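Local coordinates for eukaryotic peptide chain release factor GTP-binding subunit (Schizosaccharomyces pombe, PDB 1R5B), which is a translational GTPase-family release factor subunit whose elongation factor Tu-like GTP-binding domain is followed by two beta-rich domains, at residues V151-R155 / R156-E160; H172-L175 / A176-G180. One frame throughout, in Å; residues are numbered along the deposited sequence.

Contact 1 (V151-R155 / R156-E160); sequences VISAR and RGEFE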
ATOM      1  N   VAL A 151       5.338  18.281  -9.741  1.00 32.33           N
ATOM      2  CA  VAL A 151       5.203  18.385 -11.200  1.00 32.20           C
ATOM      3  C   VAL A 151       6.042  19.530 -11.712  1.00 32.07           C
ATOM      4  O   VAL A 151       5.850  20.671 -11.307  1.00 32.79           O
ATOM      5  CB  VAL A 151       3.741  18.572 -11.623  1.00 32.17           C
ATOM      6  CG1 VAL A 151       3.588  18.394 -13.124  1.00 31.96           C
ATOM      7  CG2 VAL A 151       2.842  17.564 -10.882  1.00 32.67           C
ATOM      8  N   ILE A 152       6.989  19.214 -12.590  1.00 32.15           N
ATOM      9  CA  ILE A 152       7.930  20.192 -13.137  1.00 31.93           C
ATOM     10  C   ILE A 152       7.764  20.292 -14.654  1.00 32.01           C
ATOM     11  O   ILE A 152       7.607  19.281 -15.327  1.00 32.58           O
ATOM     12  CB  ILE A 152       9.381  19.790 -12.799  1.00 31.61           C
ATOM     13  CG1 ILE A 152       9.607  19.754 -11.280  1.00 31.51           C
ATOM     14  CG2 ILE A 152      10.377  20.751 -13.452  1.00 32.29           C
ATOM     15  CD1 ILE A 152       9.637  21.118 -10.596  1.00 31.28           C
ATOM     16  N   SER A 153       7.789  21.510 -15.186  1.00 31.98           N
ATOM     17  CA  SER A 153       7.735  21.711 -16.625  1.00 32.08           C
ATOM     18  C   SER A 153       9.110  21.499 -17.237  1.00 32.41           C
ATOM     19  O   SER A 153      10.105  22.023 -16.735  1.00 32.39           O
ATOM     20  CB  SER A 153       7.265  23.122 -16.959  1.00 32.01           C
ATOM     21  OG  SER A 153       7.423  23.376 -18.344  1.00 31.75           O
ATOM     22  N   ALA A 154       9.145  20.754 -18.339  1.00 32.78           N
ATOM     23  CA  ALA A 154      10.376  20.483 -19.072  1.00 33.14           C
ATOM     24  C   ALA A 154      10.609  21.502 -20.184  1.00 33.62           C
ATOM     25  O   ALA A 154      11.681  21.531 -20.767  1.00 33.67           O
ATOM     26  CB  ALA A 154      10.346  19.083 -19.651  1.00 33.01           C
ATOM     27  N   ARG A 155       9.608  22.323 -20.488  1.00 34.31           N
ATOM     28  CA  ARG A 155       9.743  23.368 -21.506  1.00 34.92           C
ATOM     29  C   ARG A 155      10.964  24.261 -21.247  1.00 35.12           C
ATOM     30  O   ARG A 155      11.218  24.645 -20.111  1.00 35.15           O
ATOM     31  CB  ARG A 155       8.479  24.229 -21.542  1.00 35.08           C
ATOM     32  CG  ARG A 155       8.454  25.317 -22.633  1.00 36.38           C
ATOM     33  CD  ARG A 155       7.591  26.527 -22.289  1.00 37.77           C
ATOM     34  NE  ARG A 155       6.225  26.135 -21.925  1.00 39.29           N
ATOM     35  CZ  ARG A 155       5.103  26.604 -22.473  1.00 41.37           C
ATOM     36  NH1 ARG A 155       5.127  27.515 -23.452  1.00 42.63           N
ATOM     37  NH2 ARG A 155       3.929  26.148 -22.036  1.00 41.99           N
ATOM     38  N   ARG A 156      11.712  24.586 -22.297  1.00 35.30           N
ATOM     39  CA  ARG A 156      12.845  25.502 -22.169  1.00 35.65           C
ATOM     40  C   ARG A 156      12.324  26.876 -21.758  1.00 35.31           C
ATOM     41  O   ARG A 156      11.272  27.316 -22.239  1.00 35.32           O
ATOM     42  CB  ARG A 156      13.633  25.588 -23.487  1.00 36.16           C
ATOM     43  CG  ARG A 156      14.327  24.278 -23.868  1.00 37.45           C
ATOM     44  CD  ARG A 156      15.300  24.363 -25.050  1.00 38.62           C
ATOM     45  NE  ARG A 156      15.699  23.017 -25.456  1.00 40.54           N
ATOM     46  CZ  ARG A 156      16.603  22.255 -24.828  1.00 42.55           C
ATOM     47  NH1 ARG A 156      17.270  22.701 -23.758  1.00 43.03           N
ATOM     48  NH2 ARG A 156      16.851  21.029 -25.282  1.00 43.05           N
ATOM     49  N   GLY A 157      13.054  27.547 -20.870  1.00 34.90           N
ATOM     50  CA  GLY A 157      12.579  28.782 -20.257  1.00 34.77           C
ATOM     51  C   GLY A 157      11.799  28.549 -18.969  1.00 34.60           C
ATOM     52  O   GLY A 157      12.163  29.080 -17.929  1.00 34.54           O
ATOM     53  N   GLU A 158      10.749  27.735 -19.025  1.00 34.39           N
ATOM     54  CA  GLU A 158       9.861  27.539 -17.871  1.00 34.62           C
ATOM     55  C   GLU A 158      10.529  26.743 -16.736  1.00 33.94           C
ATOM     56  O   GLU A 158      10.472  27.143 -15.577  1.00 33.57           O
ATOM     57  CB  GLU A 158       8.567  26.847 -18.319  1.00 35.13           C
ATOM     58  CG  GLU A 158       7.335  27.187 -17.490  1.00 36.12           C
ATOM     59  CD  GLU A 158       6.150  26.310 -17.842  1.00 37.52           C
ATOM     60  OE1 GLU A 158       5.201  26.223 -17.034  1.00 39.85           O
ATOM     61  OE2 GLU A 158       6.169  25.694 -18.924  1.00 37.81           O
ATOM     62  N   PHE A 159      11.142  25.615 -17.093  1.00 33.51           N
ATOM     63  CA  PHE A 159      11.960  24.800 -16.187  1.00 33.30           C
ATOM     64  C   PHE A 159      12.964  25.630 -15.417  1.00 33.39           C
ATOM     65  O   PHE A 159      12.915  25.706 -14.210  1.00 33.61           O
ATOM     66  CB  PHE A 159      12.721  23.731 -16.985  1.00 32.98           C
ATOM     67  CG  PHE A 159      13.619  22.881 -16.151  1.00 32.12           C
ATOM     68  CD1 PHE A 159      13.084  21.944 -15.282  1.00 31.23           C
ATOM     69  CD2 PHE A 159      14.995  23.011 -16.229  1.00 31.67           C
ATOM     70  CE1 PHE A 159      13.900  21.149 -14.501  1.00 30.86           C
ATOM     71  CE2 PHE A 159      15.823  22.217 -15.449  1.00 31.57           C
ATOM     72  CZ  PHE A 159      15.266  21.283 -14.577  1.00 31.19           C
ATOM     73  N   GLU A 160      13.879  26.240 -16.154  1.00 33.83           N
ATOM     74  CA  GLU A 160      14.931  27.095 -15.621  1.00 33.89           C
ATOM     75  C   GLU A 160      14.389  28.174 -14.708  1.00 33.86           C
ATOM     76  O   GLU A 160      14.974  28.443 -13.666  1.00 33.97           O
ATOM     77  CB  GLU A 160      15.702  27.746 -16.778  1.00 33.71           C
ATOM     78  CG  GLU A 160      16.778  26.844 -17.375  1.00 33.82           C
ATOM     79  CD  GLU A 160      16.257  25.760 -18.347  1.00 33.77           C
ATOM     80  OE1 GLU A 160      15.036  25.575 -18.527  1.00 31.25           O
ATOM     81  OE2 GLU A 160      17.109  25.094 -18.966  1.00 35.29           O
TER
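Glu158 reaches back across the turn from the start of helix 158-161 to Ser153, at the end of strand 147-153. Its CB lies 3.7 Å from Ser153 OG, and CG passes the same serine side chain at slightly longer range. With CG anti to the backbone N (chi1 -151°) and the chain extended beyond it, the carboxylate is carried over Ser153. There Glu158 CD sits 3.2 Å from Ser153 OG, and Glu158 OE1 lies beside Ser153 CB at 3.7 Å. Glu158 OE2 takes a hydrogen bond of 2.7 Å from Ser153 OG, which meets it from above the carboxylate plane. The same oxygen forms a salt bridge with Arg155, whose chain bends at chi3 (-54°) to bring Arg155 NE 3.0 Å from Glu158 OE2. This second bond is weak and far from straight, and the guanidinium and carboxylate planes are turned 74° apart. Lys190 adds another positive charge at OE2, and Glu193 pairs with the guanidinium of Arg155.

Ser153 OG also accepts from Arg155 N, so the hydroxyl links the turn to the helix start. Phe159 N donates a nearly straight hydrogen bond of 3.2 Å to Arg155 O, while the Phe159 ring presents its edge to Ile152, with CD1 3.5 Å from Ile152 CG2. Phe163 meets this ring edge-to-face, and helix 200-218 packs against it. Gly157, at positive phi, occupies the N-cap position. The Ser153-Arg155 bond defines an ST turn, here joining a strand of the P-loop GTPase-type domain to the short helix that follows.

Contact 2 (H172-L175 / A176-G180); sequences HAVL and ARTQG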
ATOM      1  N   HIS A 172       8.577  24.827  -3.308  1.00 34.90           N
ATOM      2  CA  HIS A 172       7.835  23.602  -3.569  1.00 35.01           C
ATOM      3  C   HIS A 172       8.487  22.382  -2.940  1.00 35.36           C
ATOM      4  O   HIS A 172       7.789  21.518  -2.410  1.00 35.53           O
ATOM      5  CB  HIS A 172       7.655  23.393  -5.067  1.00 34.77           C
ATOM      6  CG  HIS A 172       6.693  24.355  -5.685  1.00 34.94           C
ATOM      7  ND1 HIS A 172       6.492  24.446  -7.045  1.00 34.90           N
ATOM      8  CD2 HIS A 172       5.887  25.285  -5.122  1.00 33.70           C
ATOM      9  CE1 HIS A 172       5.601  25.384  -7.291  1.00 33.92           C
ATOM     10  NE2 HIS A 172       5.221  25.911  -6.144  1.00 33.85           N
ATOM     11  N   ALA A 173       9.811  22.303  -2.994  1.00 35.66           N
ATOM     12  CA  ALA A 173      10.517  21.191  -2.364  1.00 36.21           C
ATOM     13  C   ALA A 173      10.436  21.306  -0.841  1.00 36.46           C
ATOM     14  O   ALA A 173      10.245  20.304  -0.151  1.00 36.65           O
ATOM     15  CB  ALA A 173      11.961  21.137  -2.821  1.00 36.31           C
ATOM     16  N   VAL A 174      10.565  22.520  -0.321  1.00 36.75           N
ATOM     17  CA  VAL A 174      10.372  22.750   1.110  1.00 37.49           C
ATOM     18  C   VAL A 174       8.942  22.352   1.532  1.00 38.05           C
ATOM     19  O   VAL A 174       8.734  21.800   2.619  1.00 38.33           O
ATOM     20  CB  VAL A 174      10.646  24.210   1.478  1.00 37.58           C
ATOM     21  CG1 VAL A 174      10.149  24.538   2.891  1.00 37.50           C
ATOM     22  CG2 VAL A 174      12.144  24.502   1.351  1.00 38.15           C
ATOM     23  N   LEU A 175       7.973  22.594   0.656  1.00 38.13           N
ATOM     24  CA  LEU A 175       6.595  22.227   0.932  1.00 38.35           C
ATOM     25  C   LEU A 175       6.445  20.713   1.017  1.00 38.11           C
ATOM     26  O   LEU A 175       5.784  20.217   1.914  1.00 38.56           O
ATOM     27  CB  LEU A 175       5.656  22.804  -0.128  1.00 38.51           C
ATOM     28  CG  LEU A 175       4.155  22.689   0.144  1.00 39.34           C
ATOM     29  CD1 LEU A 175       3.776  23.412   1.423  1.00 39.61           C
ATOM     30  CD2 LEU A 175       3.371  23.247  -1.046  1.00 39.70           C
ATOM     31  N   ALA A 176       7.073  19.978   0.105  1.00 37.69           N
ATOM     32  CA  ALA A 176       6.986  18.528   0.122  1.00 37.51           C
ATOM     33  C   ALA A 176       7.571  17.950   1.417  1.00 37.79           C
ATOM     34  O   ALA A 176       7.013  17.021   1.997  1.00 37.94           O
ATOM     35  CB  ALA A 176       7.691  17.940  -1.073  1.00 37.45           C
ATOM     36  N   ARG A 177       8.692  18.510   1.864  1.00 37.76           N
ATOM     37  CA  ARG A 177       9.319  18.102   3.110  1.00 37.51           C
ATOM     38  C   ARG A 177       8.402  18.433   4.298  1.00 37.44           C
ATOM     39  O   ARG A 177       8.182  17.588   5.168  1.00 37.61           O
ATOM     40  CB  ARG A 177      10.707  18.760   3.261  1.00 37.46           C
ATOM     41  CG  ARG A 177      11.764  17.919   3.979  1.00 38.02           C
ATOM     42  CD  ARG A 177      11.948  16.462   3.463  1.00 38.29           C
ATOM     43  NE  ARG A 177      13.272  16.244   2.910  1.00 38.11           N
ATOM     44  CZ  ARG A 177      13.799  15.048   2.609  1.00 40.24           C
ATOM     45  NH1 ARG A 177      13.127  13.908   2.767  1.00 40.12           N
ATOM     46  NH2 ARG A 177      15.027  14.993   2.117  1.00 41.52           N
ATOM     47  N   THR A 178       7.841  19.637   4.318  1.00 37.04           N
ATOM     48  CA  THR A 178       6.868  20.014   5.350  1.00 37.08           C
ATOM     49  C   THR A 178       5.624  19.093   5.395  1.00 36.83           C
ATOM     50  O   THR A 178       5.020  18.925   6.449  1.00 36.16           O
ATOM     51  CB  THR A 178       6.436  21.465   5.146  1.00 37.18           C
ATOM     52  OG1 THR A 178       7.571  22.322   5.299  1.00 38.38           O
ATOM     53  CG2 THR A 178       5.497  21.933   6.260  1.00 38.38           C
ATOM     54  N   GLN A 179       5.268  18.492   4.256  1.00 36.67           N
ATOM     55  CA  GLN A 179       4.135  17.570   4.158  1.00 36.84           C
ATOM     56  C   GLN A 179       4.511  16.107   4.473  1.00 36.49           C
ATOM     57  O   GLN A 179       3.699  15.201   4.263  1.00 36.52           O
ATOM     58  CB  GLN A 179       3.539  17.616   2.746  1.00 37.06           C
ATOM     59  CG  GLN A 179       2.885  18.922   2.385  1.00 38.27           C
ATOM     60  CD  GLN A 179       1.482  19.036   2.943  1.00 39.95           C
ATOM     61  OE1 GLN A 179       0.557  18.365   2.461  1.00 41.71           O
ATOM     62  NE2 GLN A 179       1.313  19.884   3.956  1.00 39.42           N
ATOM     63  N   GLY A 180       5.736  15.874   4.945  1.00 35.90           N
ATOM     64  CA  GLY A 180       6.155  14.557   5.381  1.00 35.25           C
ATOM     65  C   GLY A 180       6.539  13.659   4.231  1.00 35.30           C
ATOM     66  O   GLY A 180       6.710  12.466   4.422  1.00 34.86           O
TER
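Thr178 folds its side chain back over the preceding helical turn, where CB lies 3.4 Å from Val174 O. OG1 stands beside its own backbone N (chi1 -63°), a rotamer that lets the hydroxyl donate to Val174 O at 3.0 Å. Thr178 N gives the same oxygen its regular helical bond, the two donors arriving from opposite faces of the carbonyl plane. The methyl CG1 of Val174 passes OG1 more loosely, at 4.2 Å. Gln179 N bonds to Leu175 O, and Gln179 CG, set beside its own backbone N (chi1 -67°), lies 3.2 Å from that oxygen. The helix then ends in a Schellman motif: Gly180, at positive phi, is its C-prime residue, Gly180 N bonds to Arg177 O at 3.0 Å, and the next backbone N pairs with Ala176 O.

The Arg177 side chain leads away from this helix end, its NE hydrogen-bonded to Ala218 O and its guanidinium in a cation-pi contact with Tyr220. Ala173 packs on Leu214, Val217 and Ala218 of helix 200-218, whereas His172, Leu175 and Ala176 rest on Ile49 of strand 42-50. Helix 169-178 thus lies on the central sheet with helix 200-218 alongside.

Both contacts belong to the GTP-binding domain and follow in series along the chain: contact 1 joins strand 147-153 to helix 158-161, and contact 2 closes the next helix, 169-178, before strand 184-189 begins. Their centres are 20 Å apart; the nearest atoms come to about 6 Å without touching. Strands 147-153 and 184-189 are parallel neighbours in the six-stranded mixed sheet, so the two contacts lie along one beta-alpha-beta crossover, contact 1 at its start and contact 2 near the end of its main helix. Helix 200-218 is a common neighbour, packing against both contacts.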